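Long-range contact in benzoate transport porin BenP (Acinetobacter baumannii AB307-0294, PDB 5DL8), which probably forms an outer-membrane channel of the OprD family for the uptake of small solutes such as benzoate: residues F313-M324 with V340-F348. Residues are numbered along the deposited sequence; the frame is centred on the assembly and turned at random.
Sequences FFKEDEKSYHVM and VKYVYGHDF
Val343 points CG1 between two rings of the facing segment. Val343 CG1 sits over the centre of the Phe313 ring, 3.4 Å from its centroid. Val343 CG1 also lies over the face of the His322 ring, 3.6 Å from that centroid. With CG1 anti to the backbone N (chi1 -170°), one branch serves both CH-pi contacts. His322 NE2 meets Ser320 OG at 3.0 Å, and its ND1 is bonded to Asn307 ND2.

On the other face of this antiparallel barrel hairpin, with Lys319, Tyr321 and His346, the contacts are mostly polar and aromatic. Tyr321 leans across the strand, and its OH meets His346 NE2 at 2.9 Å; the two ring planes are 43° apart. Lys319 bends at its last torsion (chi4 69°), and NZ forms a salt bridge with Asp347 OD2 at 2.8 Å, on the anti lone pair. Three hydrogen-bonded pairs, Lys319-His346, Tyr321-Tyr344 and Val323-Tyr342, join the strands.

Near the turn at Lys315-Glu318, Lys315 CD approaches the Phe348 ring obliquely, 3.5 Å from its CE2. The Glu318 side chain runs alongside Phe348, with OE1 over one face of the ring, toward its rim. Glu318 OE2 is 3.4 Å from Gly345 CA.

Hydrogen bonds at both nitrogens probably set the rotation of the His322 ring that Val343 CG1 packs on, while Asp347 probably stabilises the charge of Lys319.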
ATOM      1  N   PHE A 313      13.177   6.303  -0.537  1.00 29.17           N
ATOM      2  CA  PHE A 313      13.942   7.418  -0.977  1.00 28.90           C
ATOM      3  C   PHE A 313      13.242   8.699  -0.509  1.00 29.67           C
ATOM      4  O   PHE A 313      13.043   9.595  -1.324  1.00 28.66           O
ATOM      5  CB  PHE A 313      14.098   7.241  -2.475  1.00 28.32           C
ATOM      6  CG  PHE A 313      14.908   5.985  -2.853  1.00 27.99           C
ATOM      7  CD1 PHE A 313      14.342   4.738  -2.835  1.00 27.20           C
ATOM      8  CD2 PHE A 313      16.244   6.096  -3.178  1.00 28.63           C
ATOM      9  CE1 PHE A 313      15.126   3.643  -3.146  1.00 28.47           C
ATOM     10  CE2 PHE A 313      16.996   5.026  -3.555  1.00 29.85           C
ATOM     11  CZ  PHE A 313      16.473   3.769  -3.458  1.00 28.41           C
ATOM     12  N   PHE A 314      12.806   8.723   0.764  1.00 28.39           N
ATOM     13  CA  PHE A 314      12.003   9.861   1.296  1.00 28.67           C
ATOM     14  C   PHE A 314      12.816  10.678   2.356  1.00 27.52           C
ATOM     15  O   PHE A 314      12.309  11.437   3.143  1.00 26.67           O
ATOM     16  CB  PHE A 314      10.588   9.370   1.781  1.00 29.26           C
ATOM     17  CG  PHE A 314      10.603   8.229   2.737  1.00 30.83           C
ATOM     18  CD1 PHE A 314      10.913   8.425   4.102  1.00 33.29           C
ATOM     19  CD2 PHE A 314      10.283   6.933   2.306  1.00 32.83           C
ATOM     20  CE1 PHE A 314      10.955   7.301   5.031  1.00 35.90           C
ATOM     21  CE2 PHE A 314      10.368   5.808   3.193  1.00 34.61           C
ATOM     22  CZ  PHE A 314      10.665   5.987   4.560  1.00 35.07           C
ATOM     23  N   LYS A 315      14.111  10.514   2.380  1.00 26.37           N
ATOM     24  CA  LYS A 315      14.909  11.173   3.363  1.00 28.36           C
ATOM     25  C   LYS A 315      15.103  12.681   3.004  1.00 27.55           C
ATOM     26  O   LYS A 315      14.943  13.106   1.857  1.00 24.60           O
ATOM     27  CB  LYS A 315      16.320  10.511   3.550  1.00 29.68           C
ATOM     28  CG  LYS A 315      16.313   9.042   3.939  1.00 29.96           C
ATOM     29  CD  LYS A 315      17.640   8.296   3.673  1.00 30.66           C
ATOM     30  CE  LYS A 315      17.483   6.842   3.902  1.00 30.75           C
ATOM     31  NZ  LYS A 315      16.601   6.158   2.915  1.00 31.79           N
ATOM     32  N   GLU A 316      15.422  13.435   4.046  1.00 27.41           N
ATOM     33  CA  GLU A 316      15.469  14.905   3.934  1.00 29.04           C
ATOM     34  C   GLU A 316      16.414  15.362   2.841  1.00 29.12           C
ATOM     35  O   GLU A 316      17.590  15.021   2.843  1.00 29.64           O
ATOM     36  CB  GLU A 316      15.945  15.526   5.267  1.00 30.84           C
ATOM     37  CG  GLU A 316      16.204  17.019   5.251  1.00 32.23           C
ATOM     38  CD  GLU A 316      16.601  17.557   6.647  1.00 35.99           C
ATOM     39  OE1 GLU A 316      16.430  16.810   7.622  1.00 35.97           O
ATOM     40  OE2 GLU A 316      17.049  18.721   6.784  1.00 37.35           O
ATOM     41  N   ASP A 317      15.917  16.191   1.950  1.00 29.07           N
ATOM     42  CA  ASP A 317      16.677  16.658   0.811  1.00 30.26           C
ATOM     43  C   ASP A 317      16.954  15.660  -0.309  1.00 30.28           C
ATOM     44  O   ASP A 317      17.630  16.016  -1.281  1.00 32.24           O
ATOM     45  CB  ASP A 317      17.977  17.312   1.248  1.00 32.48           C
ATOM     46  CG  ASP A 317      17.769  18.615   2.006  1.00 34.42           C
ATOM     47  OD1 ASP A 317      16.753  19.317   1.877  1.00 40.09           O
ATOM     48  OD2 ASP A 317      18.703  19.052   2.620  1.00 38.79           O
ATOM     49  N   GLU A 318      16.433  14.436  -0.195  1.00 28.61           N
ATOM     50  CA  GLU A 318      16.853  13.361  -1.057  1.00 27.18           C
ATOM     51  C   GLU A 318      16.238  13.550  -2.465  1.00 25.45           C
ATOM     52  O   GLU A 318      15.047  13.719  -2.634  1.00 23.47           O
ATOM     53  CB  GLU A 318      16.510  11.968  -0.482  1.00 26.68           C
ATOM     54  CG  GLU A 318      16.908  10.808  -1.445  1.00 26.81           C
ATOM     55  CD  GLU A 318      16.903   9.444  -0.784  1.00 27.13           C
ATOM     56  OE1 GLU A 318      16.296   9.256   0.264  1.00 25.16           O
ATOM     57  OE2 GLU A 318      17.608   8.527  -1.345  1.00 30.39           O
ATOM     58  N   LYS A 319      17.116  13.570  -3.448  1.00 25.48           N
ATOM     59  CA  LYS A 319      16.764  13.435  -4.869  1.00 26.18           C
ATOM     60  C   LYS A 319      17.030  11.954  -5.311  1.00 25.75           C
ATOM     61  O   LYS A 319      18.100  11.331  -5.080  1.00 24.74           O
ATOM     62  CB  LYS A 319      17.648  14.329  -5.697  1.00 27.08           C
ATOM     63  CG  LYS A 319      17.659  15.793  -5.274  1.00 27.87           C
ATOM     64  CD  LYS A 319      18.590  16.546  -6.281  1.00 30.38           C
ATOM     65  CE  LYS A 319      18.575  18.096  -6.293  1.00 31.10           C
ATOM     66  NZ  LYS A 319      19.201  18.470  -4.987  1.00 31.90           N
ATOM     67  N   SER A 320      16.058  11.430  -6.029  1.00 25.66           N
ATOM     68  CA  SER A 320      16.145  10.051  -6.634  1.00 24.71           C
ATOM     69  C   SER A 320      15.735   9.910  -8.140  1.00 26.21           C
ATOM     70  O   SER A 320      14.774  10.571  -8.636  1.00 25.83           O
ATOM     71  CB  SER A 320      15.379   9.111  -5.744  1.00 22.97           C
ATOM     72  OG  SER A 320      14.050   9.578  -5.567  1.00 21.13           O
ATOM     73  N   TYR A 321      16.433   8.996  -8.828  1.00 28.14           N
ATOM     74  CA  TYR A 321      16.318   8.716 -10.263  1.00 29.79           C
ATOM     75  C   TYR A 321      15.929   7.276 -10.407  1.00 30.16           C
ATOM     76  O   TYR A 321      16.618   6.387  -9.841  1.00 28.68           O
ATOM     77  CB  TYR A 321      17.635   9.008 -11.027  1.00 32.52           C
ATOM     78  CG  TYR A 321      18.173  10.403 -10.744  1.00 34.04           C
ATOM     79  CD1 TYR A 321      18.900  10.589  -9.622  1.00 36.82           C
ATOM     80  CD2 TYR A 321      17.917  11.493 -11.525  1.00 36.10           C
ATOM     81  CE1 TYR A 321      19.354  11.794  -9.225  1.00 38.35           C
ATOM     82  CE2 TYR A 321      18.426  12.772 -11.151  1.00 38.12           C
ATOM     83  CZ  TYR A 321      19.173  12.865  -9.980  1.00 39.67           C
ATOM     84  OH  TYR A 321      19.734  13.974  -9.360  1.00 44.58           O
ATOM     85  N   HIS A 322      14.784   7.062 -11.095  1.00 29.25           N
ATOM     86  CA  HIS A 322      14.066   5.751 -11.094  1.00 30.13           C
ATOM     87  C   HIS A 322      13.974   5.224 -12.525  1.00 30.37           C
ATOM     88  O   HIS A 322      13.690   5.985 -13.492  1.00 30.30           O
ATOM     89  CB  HIS A 322      12.609   5.873 -10.503  1.00 29.68           C
ATOM     90  CG  HIS A 322      12.551   6.429  -9.111  1.00 29.12           C
ATOM     91  ND1 HIS A 322      11.920   5.780  -8.079  1.00 27.82           N
ATOM     92  CD2 HIS A 322      12.967   7.606  -8.607  1.00 29.22           C
ATOM     93  CE1 HIS A 322      11.978   6.519  -6.997  1.00 27.33           C
ATOM     94  NE2 HIS A 322      12.654   7.606  -7.287  1.00 28.29           N
ATOM     95  N   VAL A 323      14.258   3.949 -12.704  1.00 31.27           N
ATOM     96  CA  VAL A 323      14.194   3.340 -14.018  1.00 31.34           C
ATOM     97  C   VAL A 323      13.502   1.994 -13.877  1.00 31.02           C
ATOM     98  O   VAL A 323      13.772   1.268 -12.885  1.00 29.38           O
ATOM     99  CB  VAL A 323      15.591   3.035 -14.552  1.00 34.11           C
ATOM    100  CG1 VAL A 323      15.519   2.521 -15.981  1.00 35.02           C
ATOM    101  CG2 VAL A 323      16.455   4.252 -14.527  1.00 37.26           C
ATOM    102  N   MET A 324      12.740   1.611 -14.902  0.50 31.17           N
ATOM    103  CA  MET A 324      11.925   0.439 -14.862  0.50 31.53           C
ATOM    104  C   MET A 324      11.896  -0.240 -16.273  0.50 32.91           C
ATOM    105  O   MET A 324      11.698   0.481 -17.281  0.50 32.06           O
ATOM    106  CB  MET A 324      10.533   0.875 -14.467  0.50 32.38           C
ATOM    107  CG  MET A 324      10.307   1.303 -13.008  0.50 32.63           C
ATOM    108  SD  MET A 324       9.682   2.976 -12.877  0.50 34.61           S
ATOM    109  CE  MET A 324       9.636   3.283 -11.129  0.50 30.25           C
ATOM    110  N   VAL A 340      12.003  -5.476 -13.618  1.00 31.07           N
ATOM    111  CA  VAL A 340      13.210  -5.004 -12.950  1.00 31.77           C
ATOM    112  C   VAL A 340      13.112  -3.430 -12.731  1.00 32.05           C
ATOM    113  O   VAL A 340      12.760  -2.643 -13.677  1.00 33.60           O
ATOM    114  CB  VAL A 340      14.372  -5.288 -13.893  1.00 34.46           C
ATOM    115  CG1 VAL A 340      15.661  -4.754 -13.342  1.00 35.08           C
ATOM    116  CG2 VAL A 340      14.483  -6.818 -14.076  1.00 38.07           C
ATOM    117  N   LYS A 341      13.441  -2.962 -11.573  1.00 30.80           N
ATOM    118  CA  LYS A 341      13.453  -1.497 -11.218  1.00 31.29           C
ATOM    119  C   LYS A 341      14.792  -1.197 -10.520  1.00 31.77           C
ATOM    120  O   LYS A 341      15.267  -2.079  -9.833  1.00 31.47           O
ATOM    121  CB  LYS A 341      12.396  -1.203 -10.215  1.00 30.11           C
ATOM    122  CG  LYS A 341      11.077  -1.729 -10.632  1.00 32.77           C
ATOM    123  CD  LYS A 341      10.008  -1.333  -9.596  1.00 35.98           C
ATOM    124  CE  LYS A 341       8.612  -1.809  -9.988  1.00 38.95           C
ATOM    125  NZ  LYS A 341       7.780  -1.602  -8.756  1.00 42.44           N
ATOM    126  N   TYR A 342      15.390  -0.038 -10.773  1.00 31.47           N
ATOM    127  CA  TYR A 342      16.641   0.433 -10.190  1.00 34.37           C
ATOM    128  C   TYR A 342      16.450   1.933  -9.773  1.00 32.17           C
ATOM    129  O   TYR A 342      15.962   2.668 -10.576  1.00 32.42           O
ATOM    130  CB  TYR A 342      17.789   0.385 -11.203  1.00 37.98           C
ATOM    131  CG  TYR A 342      19.211   0.615 -10.622  1.00 45.35           C
ATOM    132  CD1 TYR A 342      19.917  -0.497 -10.102  1.00 50.46           C
ATOM    133  CD2 TYR A 342      19.894   1.892 -10.631  1.00 48.47           C
ATOM    134  CE1 TYR A 342      21.205  -0.385  -9.582  1.00 53.90           C
ATOM    135  CE2 TYR A 342      21.240   2.007 -10.128  1.00 50.97           C
ATOM    136  CZ  TYR A 342      21.871   0.848  -9.597  1.00 54.81           C
ATOM    137  OH  TYR A 342      23.177   0.725  -9.057  1.00 61.32           O
ATOM    138  N   VAL A 343      16.801   2.318  -8.558  1.00 30.18           N
ATOM    139  CA  VAL A 343      16.750   3.663  -8.047  1.00 30.41           C
ATOM    140  C   VAL A 343      18.081   4.041  -7.437  1.00 32.11           C
ATOM    141  O   VAL A 343      18.668   3.272  -6.686  1.00 35.25           O
ATOM    142  CB  VAL A 343      15.657   3.788  -6.976  1.00 29.54           C
ATOM    143  CG1 VAL A 343      15.352   5.214  -6.521  1.00 29.75           C
ATOM    144  CG2 VAL A 343      14.381   3.267  -7.508  1.00 30.02           C
ATOM    145  N   TYR A 344      18.551   5.259  -7.743  1.00 33.30           N
ATOM    146  CA  TYR A 344      19.661   5.885  -7.087  1.00 32.70           C
ATOM    147  C   TYR A 344      19.145   7.166  -6.420  1.00 31.52           C
ATOM    148  O   TYR A 344      18.362   7.891  -7.011  1.00 30.32           O
ATOM    149  CB  TYR A 344      20.739   6.196  -8.114  1.00 35.30           C
ATOM    150  CG  TYR A 344      21.904   7.045  -7.635  1.00 36.44           C
ATOM    151  CD1 TYR A 344      22.984   6.452  -7.039  1.00 38.33           C
ATOM    152  CD2 TYR A 344      21.946   8.427  -7.836  1.00 38.03           C
ATOM    153  CE1 TYR A 344      24.081   7.193  -6.605  1.00 39.73           C
ATOM    154  CE2 TYR A 344      23.074   9.183  -7.431  1.00 39.74           C
ATOM    155  CZ  TYR A 344      24.112   8.538  -6.777  1.00 40.37           C
ATOM    156  OH  TYR A 344      25.247   9.168  -6.347  1.00 44.80           O
ATOM    157  N   GLY A 345      19.576   7.397  -5.177  1.00 30.22           N
ATOM    158  CA  GLY A 345      19.218   8.548  -4.382  1.00 30.37           C
ATOM    159  C   GLY A 345      20.511   9.181  -3.798  1.00 31.61           C
ATOM    160  O   GLY A 345      21.494   8.458  -3.443  1.00 32.85           O
ATOM    161  N   HIS A 346      20.544  10.521  -3.750  1.00 30.64           N
ATOM    162  CA  HIS A 346      21.708  11.288  -3.226  1.00 32.49           C
ATOM    163  C   HIS A 346      21.251  12.608  -2.674  1.00 31.21           C
ATOM    164  O   HIS A 346      20.009  12.850  -2.640  1.00 29.60           O
ATOM    165  CB  HIS A 346      22.782  11.481  -4.331  1.00 34.59           C
ATOM    166  CG  HIS A 346      22.372  12.440  -5.405  1.00 36.65           C
ATOM    167  ND1 HIS A 346      23.206  13.403  -5.899  1.00 38.80           N
ATOM    168  CD2 HIS A 346      21.209  12.591  -6.065  1.00 35.86           C
ATOM    169  CE1 HIS A 346      22.585  14.085  -6.832  1.00 37.93           C
ATOM    170  NE2 HIS A 346      21.365  13.625  -6.934  1.00 36.65           N
ATOM    171  N   ASP A 347      22.210  13.450  -2.296  1.00 31.85           N
ATOM    172  CA  ASP A 347      21.942  14.778  -1.706  1.00 34.91           C
ATOM    173  C   ASP A 347      21.203  14.814  -0.328  1.00 33.07           C
ATOM    174  O   ASP A 347      20.783  15.887   0.136  1.00 30.01           O
ATOM    175  CB  ASP A 347      21.229  15.770  -2.706  1.00 37.61           C
ATOM    176  CG  ASP A 347      22.199  16.447  -3.665  1.00 42.51           C
ATOM    177  OD1 ASP A 347      23.423  16.148  -3.640  1.00 48.75           O
ATOM    178  OD2 ASP A 347      21.717  17.242  -4.485  1.00 44.17           O
ATOM    179  N   PHE A 348      21.115  13.645   0.294  1.00 32.39           N
ATOM    180  CA  PHE A 348      20.737  13.541   1.689  1.00 33.89           C
ATOM    181  C   PHE A 348      22.025  13.313   2.539  1.00 35.43           C
ATOM    182  O   PHE A 348      23.068  12.885   2.044  1.00 34.21           O
ATOM    183  CB  PHE A 348      19.670  12.463   1.967  1.00 31.64           C
ATOM    184  CG  PHE A 348      20.103  11.046   1.643  1.00 32.01           C
ATOM    185  CD1 PHE A 348      20.185  10.609   0.303  1.00 31.52           C
ATOM    186  CD2 PHE A 348      20.431  10.146   2.674  1.00 32.81           C
ATOM    187  CE1 PHE A 348      20.585   9.275   0.008  1.00 32.29           C
ATOM    188  CE2 PHE A 348      20.837   8.840   2.392  1.00 34.14           C
ATOM    189  CZ  PHE A 348      20.910   8.403   1.023  1.00 32.44           C
TER